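Local coordinates for 11S globulin seed storage protein (Amaranthus hypochondriacus, PDB 3QAC), which probably serves as a seed storage protein, a nutrient reservoir whose hexamer is built from two-chain subunits cleaved from a single precursor, at residues Leu64-Ser69 / Pro178-Leu183; Ala70-Tyr75 / Phe140-Gly145; Ala304-Thr309 / Lys327-Arg332; Ala334-His339 / Glu446-Arg451. All blocks are in the same frame, centred on the assembly; numbering follows the deposited sequence.

Interaction 1: Leu64-Ser69 / Pro178-Leu183; sequences LPSFTS and PTRFYL
Phe67 and Phe181 share one face of an antiparallel strand pair, with Ser66, Thr68, Arg180 and Tyr182 on the other. The two phenyl planes are nearly parallel (4°) but slid apart, and it is Phe181 CB that sits over the Phe67 ring, 3.7 Å from its centroid, while Leu183 CG meets the ring's edge. Between backbones, Phe67 N donates to Phe181 O and Phe181 N to Phe67 O, both at 2.8 Å.

Arg180 can be followed outward: its CB and CG lie against Phe67 O, CD passes Ser66 OG, and a bend at chi3 (-69°) swings the guanidinium back so that NH1 donates to Ser66 OG in the guanidinium plane, at 3.1 Å. Thr68 CG2 covers a face of that group near NH2, which forms a salt bridge with Glu72, while NE pairs with Glu190. Ser66 CB rests over the Tyr182 ring, 3.6 Å from its centroid; a small residue suits this place. With an alanine in place of Phe67, Phe181 CB and Leu183 CG would probably lose their apolar cover, and Tyr340 of the second subunit its stacking partner. Such paired antiparallel strands, packed on both faces, build the beta-barrel of the N-terminal cupin.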
loop_
_atom_site.group_PDB
_atom_site.type_symbol
_atom_site.label_atom_id
_atom_site.label_comp_id
_atom_site.label_asym_id
_atom_site.label_seq_id
_atom_site.Cartn_x
_atom_site.Cartn_y
_atom_site.Cartn_z
ATOM N N LEU A 64 6.758 27.726 -13.971
ATOM C CA LEU A 64 5.701 27.352 -14.903
ATOM C C LEU A 64 4.830 26.254 -14.294
ATOM O O LEU A 64 5.291 25.480 -13.467
ATOM C CB LEU A 64 6.299 26.883 -16.233
ATOM C CG LEU A 64 7.274 27.824 -16.963
ATOM C CD1 LEU A 64 7.919 27.124 -18.125
ATOM C CD2 LEU A 64 6.579 29.066 -17.453
ATOM N N PRO A 65 3.556 26.196 -14.685
ATOM C CA PRO A 65 2.723 25.116 -14.172
ATOM C C PRO A 65 3.262 23.738 -14.550
ATOM O O PRO A 65 3.647 23.492 -15.700
ATOM C CB PRO A 65 1.378 25.356 -14.865
ATOM C CG PRO A 65 1.661 26.354 -15.959
ATOM C CD PRO A 65 2.751 27.196 -15.398
ATOM N N SER A 66 3.268 22.843 -13.574
ATOM C CA SER A 66 3.567 21.453 -13.837
ATOM C C SER A 66 2.838 20.573 -12.835
ATOM O O SER A 66 2.206 21.062 -11.889
ATOM C CB SER A 66 5.066 21.202 -13.721
ATOM O OG SER A 66 5.473 21.253 -12.361
ATOM N N PHE A 67 2.932 19.270 -13.046
ATOM C CA PHE A 67 2.510 18.316 -12.039
ATOM C C PHE A 67 3.463 17.130 -12.047
ATOM O O PHE A 67 4.204 16.935 -12.987
ATOM C CB PHE A 67 1.064 17.871 -12.261
ATOM C CG PHE A 67 0.751 17.451 -13.681
ATOM C CD1 PHE A 67 0.437 18.396 -14.653
ATOM C CD2 PHE A 67 0.741 16.111 -14.036
ATOM C CE1 PHE A 67 0.120 18.011 -15.942
ATOM C CE2 PHE A 67 0.427 15.717 -15.333
ATOM C CZ PHE A 67 0.113 16.668 -16.283
ATOM N N THR A 68 3.445 16.346 -10.978
ATOM C CA THR A 68 4.234 15.135 -10.917
ATOM C C THR A 68 3.344 14.073 -10.324
ATOM O O THR A 68 2.465 14.378 -9.522
ATOM C CB THR A 68 5.542 15.318 -10.089
ATOM O OG1 THR A 68 6.187 14.049 -9.906
ATOM C CG2 THR A 68 5.256 15.947 -8.732
ATOM N N SER A 69 3.553 12.834 -10.747
ATOM C CA SER A 69 2.743 11.713 -10.308
ATOM C C SER A 69 2.926 11.421 -8.828
ATOM O O SER A 69 2.122 10.711 -8.241
ATOM C CB SER A 69 3.113 10.464 -11.106
ATOM O OG SER A 69 4.480 10.162 -10.903
ATOM N N PRO A 178 11.373 10.829 -10.047
ATOM C CA PRO A 178 10.104 11.542 -10.230
ATOM C C PRO A 178 9.804 11.672 -11.711
ATOM O O PRO A 178 10.718 11.714 -12.538
ATOM C CB PRO A 178 10.386 12.919 -9.635
ATOM C CG PRO A 178 11.430 12.661 -8.600
ATOM C CD PRO A 178 12.314 11.588 -9.209
ATOM N N THR A 179 8.526 11.694 -12.042
ATOM C CA THR A 179 8.102 12.002 -13.384
ATOM C C THR A 179 7.397 13.339 -13.313
ATOM O O THR A 179 6.431 13.509 -12.559
ATOM C CB THR A 179 7.163 10.939 -13.914
ATOM O OG1 THR A 179 7.874 9.699 -14.003
ATOM C CG2 THR A 179 6.669 11.297 -15.283
ATOM N N ARG A 180 7.910 14.305 -14.063
ATOM C CA ARG A 180 7.296 15.610 -14.091
ATOM C C ARG A 180 6.764 16.004 -15.453
ATOM O O ARG A 180 7.444 15.855 -16.470
ATOM C CB ARG A 180 8.258 16.681 -13.611
ATOM C CG ARG A 180 7.508 17.965 -13.274
ATOM C CD ARG A 180 8.410 18.915 -12.588
ATOM N NE ARG A 180 8.757 18.431 -11.265
ATOM C CZ ARG A 180 8.069 18.748 -10.185
ATOM N NH1 ARG A 180 7.013 19.526 -10.308
ATOM N NH2 ARG A 180 8.441 18.302 -8.997
ATOM N N PHE A 181 5.539 16.528 -15.448
ATOM C CA PHE A 181 4.882 16.993 -16.658
ATOM C C PHE A 181 4.683 18.503 -16.537
ATOM O O PHE A 181 4.112 18.975 -15.558
ATOM C CB PHE A 181 3.512 16.325 -16.817
ATOM C CG PHE A 181 3.537 14.811 -16.790
ATOM C CD1 PHE A 181 3.249 14.083 -17.931
ATOM C CD2 PHE A 181 3.810 14.124 -15.620
ATOM C CE1 PHE A 181 3.242 12.695 -17.916
ATOM C CE2 PHE A 181 3.803 12.737 -15.595
ATOM C CZ PHE A 181 3.513 12.019 -16.748
ATOM N N TYR A 182 5.169 19.260 -17.520
ATOM C CA TYR A 182 4.963 20.709 -17.541
ATOM C C TYR A 182 3.855 21.101 -18.505
ATOM O O TYR A 182 3.587 20.409 -19.499
ATOM C CB TYR A 182 6.245 21.463 -17.907
ATOM C CG TYR A 182 7.180 21.687 -16.745
ATOM C CD1 TYR A 182 8.115 20.735 -16.384
ATOM C CD2 TYR A 182 7.117 22.843 -16.003
ATOM C CE1 TYR A 182 8.979 20.943 -15.319
ATOM C CE2 TYR A 182 7.965 23.059 -14.935
ATOM C CZ TYR A 182 8.902 22.112 -14.596
ATOM O OH TYR A 182 9.749 22.337 -13.521
ATOM N N LEU A 183 3.222 22.225 -18.192
ATOM C CA LEU A 183 2.062 22.692 -18.932
ATOM C C LEU A 183 2.407 23.880 -19.809
ATOM O O LEU A 183 1.534 24.461 -20.443
ATOM C CB LEU A 183 0.965 23.069 -17.948
ATOM C CG LEU A 183 0.272 21.812 -17.450
ATOM C CD1 LEU A 183 -0.586 22.097 -16.234
ATOM C CD2 LEU A 183 -0.553 21.259 -18.598
HETATM O O HOH W 1 6.726 11.048 -9.745
#

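Interaction 2: Ala70-Tyr75 / Phe140-Gly145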
loop_
_atom_site.group_PDB
_atom_site.type_symbol
_atom_site.label_atom_id
_atom_site.label_comp_id
_atom_site.label_asym_id
_atom_site.label_seq_id
_atom_site.Cartn_x
_atom_site.Cartn_y
_atom_site.Cartn_z
ATOM N N ALA A 70 3.987 11.951 -8.223
ATOM C CA ALA A 70 4.198 11.772 -6.779
ATOM C C ALA A 70 3.749 12.983 -5.949
ATOM O O ALA A 70 3.856 14.118 -6.409
ATOM C CB ALA A 70 5.653 11.469 -6.495
ATOM N N PRO A 71 3.267 12.746 -4.711
ATOM C CA PRO A 71 2.916 13.845 -3.808
ATOM C C PRO A 71 4.200 14.526 -3.366
ATOM O O PRO A 71 5.251 13.886 -3.356
ATOM C CB PRO A 71 2.302 13.137 -2.585
ATOM C CG PRO A 71 2.255 11.689 -2.904
ATOM C CD PRO A 71 3.202 11.443 -4.034
ATOM N N GLU A 72 4.119 15.792 -2.991
ATOM C CA GLU A 72 5.300 16.522 -2.580
ATOM C C GLU A 72 5.029 17.217 -1.283
ATOM O O GLU A 72 3.916 17.647 -1.021
ATOM C CB GLU A 72 5.655 17.597 -3.593
ATOM C CG GLU A 72 5.818 17.113 -5.003
ATOM C CD GLU A 72 6.239 18.237 -5.887
ATOM O OE1 GLU A 72 5.601 19.305 -5.808
ATOM O OE2 GLU A 72 7.228 18.079 -6.629
ATOM N N LEU A 73 6.080 17.331 -0.497
ATOM C CA LEU A 73 6.095 18.075 0.727
ATOM C C LEU A 73 7.078 19.183 0.465
ATOM O O LEU A 73 8.242 18.925 0.145
ATOM C CB LEU A 73 6.606 17.187 1.851
ATOM C CG LEU A 73 5.831 17.262 3.154
ATOM C CD1 LEU A 73 4.344 17.106 2.869
ATOM C CD2 LEU A 73 6.316 16.179 4.090
ATOM N N ILE A 74 6.613 20.416 0.592
ATOM C CA ILE A 74 7.413 21.577 0.260
ATOM C C ILE A 74 7.678 22.436 1.498
ATOM O O ILE A 74 6.764 22.786 2.237
ATOM C CB ILE A 74 6.693 22.419 -0.780
ATOM C CG1 ILE A 74 6.317 21.539 -1.980
ATOM C CG2 ILE A 74 7.559 23.579 -1.191
ATOM C CD1 ILE A 74 5.244 22.081 -2.874
ATOM N N TYR A 75 8.939 22.759 1.735
ATOM C CA TYR A 75 9.271 23.722 2.760
ATOM C C TYR A 75 9.815 24.972 2.090
ATOM O O TYR A 75 10.715 24.901 1.249
ATOM C CB TYR A 75 10.281 23.153 3.743
ATOM C CG TYR A 75 10.758 24.151 4.770
ATOM C CD1 TYR A 75 9.944 24.532 5.820
ATOM C CD2 TYR A 75 12.031 24.690 4.702
ATOM C CE1 TYR A 75 10.368 25.435 6.760
ATOM C CE2 TYR A 75 12.471 25.594 5.645
ATOM C CZ TYR A 75 11.638 25.962 6.668
ATOM O OH TYR A 75 12.065 26.859 7.612
ATOM N N PHE A 140 4.121 23.075 2.932
ATOM C CA PHE A 140 3.002 22.883 2.029
ATOM C C PHE A 140 2.938 21.430 1.489
ATOM O O PHE A 140 3.979 20.805 1.179
ATOM C CB PHE A 140 3.239 23.831 0.869
ATOM C CG PHE A 140 2.011 24.329 0.238
ATOM C CD1 PHE A 140 1.537 25.595 0.534
ATOM C CD2 PHE A 140 1.326 23.550 -0.662
ATOM C CE1 PHE A 140 0.386 26.081 -0.054
ATOM C CE2 PHE A 140 0.171 24.029 -1.255
ATOM C CZ PHE A 140 -0.296 25.301 -0.947
ATOM N N ALA A 141 1.723 20.898 1.350
ATOM C CA ALA A 141 1.533 19.553 0.795
ATOM C C ALA A 141 0.922 19.593 -0.589
ATOM O O ALA A 141 -0.164 20.131 -0.767
ATOM C CB ALA A 141 0.655 18.716 1.720
ATOM N N MET A 142 1.621 19.024 -1.567
ATOM C CA MET A 142 1.107 18.868 -2.926
ATOM C C MET A 142 0.661 17.432 -3.197
ATOM O O MET A 142 1.493 16.535 -3.268
ATOM C CB MET A 142 2.191 19.228 -3.956
ATOM C CG MET A 142 1.646 19.421 -5.362
ATOM S SD MET A 142 0.485 20.815 -5.439
ATOM C CE MET A 142 1.508 22.143 -4.827
ATOM N N PRO A 143 -0.652 17.206 -3.342
ATOM C CA PRO A 143 -1.141 15.854 -3.636
ATOM C C PRO A 143 -0.659 15.430 -5.001
ATOM O O PRO A 143 -0.367 16.294 -5.819
ATOM C CB PRO A 143 -2.660 16.024 -3.672
ATOM C CG PRO A 143 -2.930 17.303 -2.906
ATOM C CD PRO A 143 -1.746 18.177 -3.161
ATOM N N ALA A 144 -0.552 14.124 -5.224
ATOM C CA ALA A 144 -0.093 13.587 -6.491
ATOM C C ALA A 144 -0.909 14.157 -7.647
ATOM O O ALA A 144 -2.114 14.292 -7.547
ATOM C CB ALA A 144 -0.179 12.091 -6.475
ATOM N N GLY A 145 -0.236 14.507 -8.734
ATOM C CA GLY A 145 -0.921 14.844 -9.963
ATOM C C GLY A 145 -1.472 16.259 -10.027
ATOM O O GLY A 145 -1.864 16.721 -11.095
HETATM O O HOH W 2 2.464 16.355 -6.529
#
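Glu72 and Met142 face each other across the strands with different first torsions: Glu72 CG turns beside its own backbone N (chi1 -54°), whereas Met142 CG lies opposite its N (chi1 -166°). As a hydrogen-bonded pair they share one face, and the two side chains run side by side, CB to CB at 3.8 Å, with Glu72 OE1 within 3.9 Å of Met142 CB. Met142 then folds back at chi2 (63°) and again at chi3, which carries its methyl CE to Ile74 CD1, 4.2 Å away; an unbranched, flexible thioether is well suited to such a double bend. The polar end of Glu72 is engaged by Arg180, and Ile162 and Ile164 of strand 158-164 pack on its side chain. Phe140 joins the same face, CB against CB of Ile74, its ring leading off toward Thr83 and Met85 of strand 80-86.

On the reverse face Leu73 CD1 meets Ala141 CB at 4.2 Å, and Leu318 of helix 318-321 packs on both. Four backbone bonds of 2.7 Å, N to O, join Glu72 with Met142 and Ile74 with Phe140. Just before strand 72-75, Pro71 has no N-H to offer but turns its CA-H to Met142 O (CA to O 3.1 Å). A water lies within bonding distance of Ala70 O (2.6 Å) and Pro143 O and probably links the two loops. Antiparallel ladders with one face turned to the opposing sheet and the other to helix 318-321 are consistent with the cupin barrel where it meets the C-terminal half of the chain.

Interaction 3: Ala304-Thr309 / Lys327-Arg332; sequences AGRLTT and KGVLYR
Arg306 lies across Val329 on one face of an antiparallel pair, strands 305-310 and 324-330, neighbours in a sheet of the C-terminal cupin. Bonds such as Val329 N to Arg306 O and Thr308 N to Lys327 O join them. With chi1 at 61°, Arg306 CG stands between its own N and carbonyl carbon, which presses it onto Val329 CG2 at 3.4 Å. The bend at chi3 (140°) brings the guanidinium back over the valine, NH2 being 3.8 Å from Val329 CG1. Branched Val329 thus offers one methyl to the arginine's stem and one to its flat end. In the guanidinium plane a water accepts from NH2 at 3.0 Å.

Lys327 starts with CG opposite its backbone N (chi1 168°) and leads away from the partner strand, so NZ reaches Asp292 and Tyr75 OH. The reverse face is slimmer: Leu307 CD1 lies 4.1 Å from Gly328 CA, where no CB intervenes. Gly305, with Ala304, forms a classic beta bulge opposite Thr301. Its CA comes within 3.0 Å of Val329 O, and a CB would collide with that oxygen and, at these backbone angles, with Ala304 O too, so glycine suits. Tyr331 CE2 closes on the same CA at 3.4 Å.

Arg306 NH2 and Lys327 NZ are like charges 5.7 Å apart; Asp292 probably offsets the lysine's charge, while the water relays Arg306 NH2 to Lys327 O and Thr308 OG1.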
loop_
_atom_site.group_PDB
_atom_site.type_symbol
_atom_site.label_atom_id
_atom_site.label_comp_id
_atom_site.label_asym_id
_atom_site.label_seq_id
_atom_site.Cartn_x
_atom_site.Cartn_y
_atom_site.Cartn_z
ATOM N N ALA A 304 17.458 25.287 24.712
ATOM C CA ALA A 304 17.838 24.070 24.007
ATOM C C ALA A 304 17.333 24.212 22.581
ATOM O O ALA A 304 18.094 24.087 21.625
ATOM C CB ALA A 304 17.243 22.851 24.675
ATOM N N GLY A 305 16.039 24.498 22.459
ATOM C CA GLY A 305 15.408 24.807 21.188
ATOM C C GLY A 305 13.974 24.299 21.089
ATOM O O GLY A 305 13.283 24.113 22.096
ATOM N N ARG A 306 13.522 24.057 19.867
ATOM C CA ARG A 306 12.172 23.567 19.669
ATOM C C ARG A 306 12.020 22.601 18.491
ATOM O O ARG A 306 12.857 22.534 17.567
ATOM C CB ARG A 306 11.192 24.732 19.520
ATOM C CG ARG A 306 11.476 25.617 18.345
ATOM C CD ARG A 306 10.266 26.457 18.018
ATOM N NE ARG A 306 10.636 27.821 17.652
ATOM C CZ ARG A 306 10.848 28.240 16.405
ATOM N NH1 ARG A 306 11.180 29.510 16.187
ATOM N NH2 ARG A 306 10.735 27.399 15.373
ATOM N N LEU A 307 10.920 21.864 18.540
ATOM C CA LEU A 307 10.579 20.898 17.528
ATOM C C LEU A 307 9.125 21.159 17.195
ATOM O O LEU A 307 8.305 21.329 18.087
ATOM C CB LEU A 307 10.780 19.497 18.090
ATOM C CG LEU A 307 10.744 18.314 17.151
ATOM C CD1 LEU A 307 11.891 18.417 16.121
ATOM C CD2 LEU A 307 10.862 17.056 17.978
ATOM N N THR A 308 8.810 21.234 15.914
ATOM C CA THR A 308 7.456 21.545 15.486
ATOM C C THR A 308 7.041 20.557 14.425
ATOM O O THR A 308 7.702 20.444 13.394
ATOM C CB THR A 308 7.366 22.966 14.919
ATOM O OG1 THR A 308 7.681 23.903 15.948
ATOM C CG2 THR A 308 5.973 23.250 14.406
ATOM N N THR A 309 5.965 19.820 14.683
ATOM C CA THR A 309 5.562 18.766 13.762
ATOM C C THR A 309 4.415 19.180 12.862
ATOM O O THR A 309 3.512 19.896 13.275
ATOM C CB THR A 309 5.185 17.464 14.484
ATOM O OG1 THR A 309 3.960 17.654 15.199
ATOM C CG2 THR A 309 6.268 17.061 15.451
ATOM N N LYS A 327 10.073 20.641 11.856
ATOM C CA LYS A 327 11.182 21.565 11.848
ATOM C C LYS A 327 11.789 21.589 13.233
ATOM O O LYS A 327 11.074 21.557 14.242
ATOM C CB LYS A 327 10.757 22.959 11.431
ATOM C CG LYS A 327 11.839 23.977 11.712
ATOM C CD LYS A 327 12.023 24.947 10.573
ATOM C CE LYS A 327 13.036 26.017 10.967
ATOM N NZ LYS A 327 12.970 27.215 10.100
ATOM N N GLY A 328 13.112 21.604 13.282
ATOM C CA GLY A 328 13.806 21.634 14.544
ATOM C C GLY A 328 14.736 22.822 14.615
ATOM O O GLY A 328 15.392 23.168 13.625
ATOM N N VAL A 329 14.759 23.480 15.770
ATOM C CA VAL A 329 15.811 24.442 16.027
ATOM C C VAL A 329 16.572 24.049 17.285
ATOM O O VAL A 329 15.995 23.872 18.367
ATOM C CB VAL A 329 15.310 25.913 16.064
ATOM C CG1 VAL A 329 14.324 26.155 14.923
ATOM C CG2 VAL A 329 14.685 26.245 17.407
ATOM N N LEU A 330 17.874 23.862 17.126
ATOM C CA LEU A 330 18.714 23.644 18.277
ATOM C C LEU A 330 19.511 24.900 18.413
ATOM O O LEU A 330 20.039 25.405 17.440
ATOM C CB LEU A 330 19.618 22.425 18.106
ATOM C CG LEU A 330 18.990 21.060 18.369
ATOM C CD1 LEU A 330 20.007 19.981 18.102
ATOM C CD2 LEU A 330 18.504 20.970 19.807
ATOM N N TYR A 331 19.547 25.433 19.624
ATOM C CA TYR A 331 20.313 26.638 19.920
ATOM C C TYR A 331 21.755 26.234 20.175
ATOM O O TYR A 331 22.066 25.041 20.174
ATOM C CB TYR A 331 19.721 27.340 21.141
ATOM C CG TYR A 331 18.306 27.829 20.923
ATOM C CD1 TYR A 331 17.957 28.503 19.758
ATOM C CD2 TYR A 331 17.323 27.627 21.886
ATOM C CE1 TYR A 331 16.663 28.958 19.548
ATOM C CE2 TYR A 331 16.022 28.086 21.693
ATOM C CZ TYR A 331 15.700 28.747 20.523
ATOM O OH TYR A 331 14.417 29.199 20.328
ATOM N N ARG A 332 22.628 27.214 20.403
ATOM C CA ARG A 332 24.052 26.921 20.573
ATOM C C ARG A 332 24.310 25.746 21.523
ATOM O O ARG A 332 23.822 25.718 22.651
ATOM C CB ARG A 332 24.864 28.181 20.963
ATOM C CG ARG A 332 24.730 28.665 22.416
ATOM C CD ARG A 332 26.081 28.650 23.172
ATOM N NE ARG A 332 26.807 29.926 23.149
ATOM C CZ ARG A 332 27.264 30.559 24.234
ATOM N NH1 ARG A 332 27.068 30.046 25.443
ATOM N NH2 ARG A 332 27.917 31.712 24.116
HETATM O O HOH W 3 10.430 24.391 15.207
#

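Interaction 4: Ala334-His339 / Glu446-Arg451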
loop_
_atom_site.group_PDB
_atom_site.type_symbol
_atom_site.label_atom_id
_atom_site.label_comp_id
_atom_site.label_asym_id
_atom_site.label_seq_id
_atom_site.Cartn_x
_atom_site.Cartn_y
_atom_site.Cartn_z
ATOM N N ALA A 334 23.172 22.950 21.904
ATOM C CA ALA A 334 22.065 22.121 22.330
ATOM C C ALA A 334 22.048 20.861 21.493
ATOM O O ALA A 334 22.632 20.807 20.402
ATOM C CB ALA A 334 20.753 22.863 22.195
ATOM N N MET A 335 21.390 19.837 22.015
ATOM C CA MET A 335 21.288 18.583 21.294
ATOM C C MET A 335 19.881 18.013 21.351
ATOM O O MET A 335 19.097 18.310 22.256
ATOM C CB MET A 335 22.297 17.553 21.821
ATOM C CG MET A 335 21.720 16.593 22.841
ATOM S SD MET A 335 22.860 15.249 23.260
ATOM C CE MET A 335 24.377 16.178 23.475
ATOM N N MET A 336 19.564 17.217 20.341
ATOM C CA MET A 336 18.380 16.385 20.373
ATOM C C MET A 336 18.861 15.004 20.789
ATOM O O MET A 336 19.726 14.428 20.139
ATOM C CB MET A 336 17.725 16.345 18.998
ATOM C CG MET A 336 16.441 15.546 18.975
ATOM S SD MET A 336 15.490 15.891 17.495
ATOM C CE MET A 336 13.989 14.983 17.829
ATOM N N ALA A 337 18.334 14.496 21.893
ATOM C CA ALA A 337 18.767 13.212 22.408
ATOM C C ALA A 337 18.740 12.137 21.337
ATOM O O ALA A 337 17.955 12.205 20.393
ATOM C CB ALA A 337 17.914 12.788 23.577
ATOM N N PRO A 338 19.598 11.126 21.492
ATOM C CA PRO A 338 19.536 10.009 20.556
ATOM C C PRO A 338 18.095 9.525 20.496
ATOM O O PRO A 338 17.473 9.331 21.531
ATOM C CB PRO A 338 20.423 8.952 21.217
ATOM C CG PRO A 338 21.365 9.725 22.076
ATOM C CD PRO A 338 20.552 10.885 22.587
ATOM N N HIS A 339 17.571 9.364 19.294
ATOM C CA HIS A 339 16.210 8.908 19.120
ATOM C C HIS A 339 16.144 8.138 17.826
ATOM O O HIS A 339 17.065 8.184 17.010
ATOM C CB HIS A 339 15.255 10.091 19.025
ATOM C CG HIS A 339 15.612 11.042 17.931
ATOM N ND1 HIS A 339 16.714 11.865 18.001
ATOM C CD2 HIS A 339 15.036 11.283 16.730
ATOM C CE1 HIS A 339 16.795 12.582 16.895
ATOM N NE2 HIS A 339 15.788 12.250 16.108
ATOM N N GLU A 446 15.076 16.928 30.888
ATOM C CA GLU A 446 14.509 17.567 29.708
ATOM C C GLU A 446 13.807 16.557 28.812
ATOM O O GLU A 446 14.043 15.357 28.907
ATOM C CB GLU A 446 15.576 18.318 28.914
ATOM C CG GLU A 446 16.126 19.541 29.628
ATOM C CD GLU A 446 17.512 19.296 30.195
ATOM O OE1 GLU A 446 17.692 18.310 30.942
ATOM O OE2 GLU A 446 18.423 20.093 29.883
ATOM N N THR A 447 12.936 17.066 27.953
ATOM C CA THR A 447 12.216 16.271 26.974
ATOM C C THR A 447 12.819 16.488 25.590
ATOM O O THR A 447 12.673 17.565 25.015
ATOM C CB THR A 447 10.725 16.684 26.913
ATOM O OG1 THR A 447 10.041 16.186 28.064
ATOM C CG2 THR A 447 10.073 16.115 25.678
ATOM N N THR A 448 13.507 15.469 25.070
ATOM C CA THR A 448 13.881 15.413 23.650
ATOM C C THR A 448 14.986 16.377 23.244
ATOM O O THR A 448 15.928 15.984 22.560
ATOM C CB THR A 448 12.661 15.679 22.736
ATOM O OG1 THR A 448 11.698 14.636 22.906
ATOM C CG2 THR A 448 13.086 15.742 21.271
ATOM N N LEU A 449 14.836 17.646 23.627
ATOM C CA LEU A 449 15.838 18.675 23.370
ATOM C C LEU A 449 16.532 19.062 24.667
ATOM O O LEU A 449 15.872 19.351 25.665
ATOM C CB LEU A 449 15.186 19.900 22.754
ATOM C CG LEU A 449 14.534 19.635 21.403
ATOM C CD1 LEU A 449 13.938 20.907 20.852
ATOM C CD2 LEU A 449 15.561 19.068 20.443
ATOM N N PHE A 450 17.863 19.053 24.644
ATOM C CA PHE A 450 18.676 19.302 25.829
ATOM C C PHE A 450 19.626 20.450 25.592
ATOM O O PHE A 450 20.110 20.648 24.482
ATOM C CB PHE A 450 19.555 18.096 26.148
ATOM C CG PHE A 450 18.810 16.814 26.289
ATOM C CD1 PHE A 450 19.477 15.608 26.168
ATOM C CD2 PHE A 450 17.446 16.809 26.547
ATOM C CE1 PHE A 450 18.798 14.417 26.308
ATOM C CE2 PHE A 450 16.753 15.626 26.675
ATOM C CZ PHE A 450 17.423 14.424 26.559
ATOM N N ARG A 451 19.921 21.191 26.649
ATOM C CA ARG A 451 21.004 22.142 26.590
ATOM C C ARG A 451 22.287 21.390 26.905
ATOM O O ARG A 451 22.366 20.675 27.906
ATOM C CB ARG A 451 20.788 23.284 27.571
ATOM C CG ARG A 451 21.747 24.427 27.327
ATOM C CD ARG A 451 22.195 24.431 25.867
ATOM N NE ARG A 451 23.396 25.231 25.683
ATOM C CZ ARG A 451 23.392 26.552 25.524
ATOM N NH1 ARG A 451 22.241 27.220 25.522
ATOM N NH2 ARG A 451 24.537 27.204 25.367
HETATM O O HOH W 4 15.114 12.882 21.214
#
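In the C-terminal cupin barrel, strand 335-341 gains a short antiparallel partner from near the chain's end: Met335 pairs with Phe450 and Met336 with Leu449. Met335 N donates to Phe450 O, and Phe450 N to Met335 O at 2.8 Å. Ala337 N reaches Thr448 O, just before the chain turns a corner at Pro338. Thr448 itself forms a classic gamma turn (phi 73°), closed by Leu449 N to Thr447 O at 2.6 Å.

The Phe450 ring presses its CE1 on Ala337 CB at 3.3 Å, a close approach that the small alanine methyl suits, and its CD1 faces Met335 CG. On the other face Met336, extended with CG opposite its backbone N (chi1 -177°), runs alongside Thr448 and brings CE to 3.6 Å from Thr448 CG2, while its CB meets Leu449 CD2 at 3.8 Å. An alanine replacing Phe450 would probably strip Ala337 CB and Met335 CG of cover and leave Arg444 without its cation-pi partner.

Arg451 contributes its aliphatic CD beside Ala334, its NH1 bonding Glu303 O. Across the strands, then, polar bonding is left to the backbone, and the side chains add apolar contact alone.

From the N terminus, interaction 1 opens at strand 61-68, and the next strand, 72-78, enters interaction 2. The latter closes at Phe140-Gly145, well before the chain returns at Pro178-Leu183 to close interaction 1, so the smaller loop lies within the larger. Both belong to the N-terminal cupin, and they touch where Thr68 O meets Gly145 N. Interactions 3 and 4 follow in series within the second half. Interaction 3 is a short closure between neighbouring strands; interaction 4 spans most of the C-terminal cupin and draws in the chain's end, the two centres about 9 Å apart. Tyr75 and Lys327 bridge interactions 2 and 3, tying the two halves together.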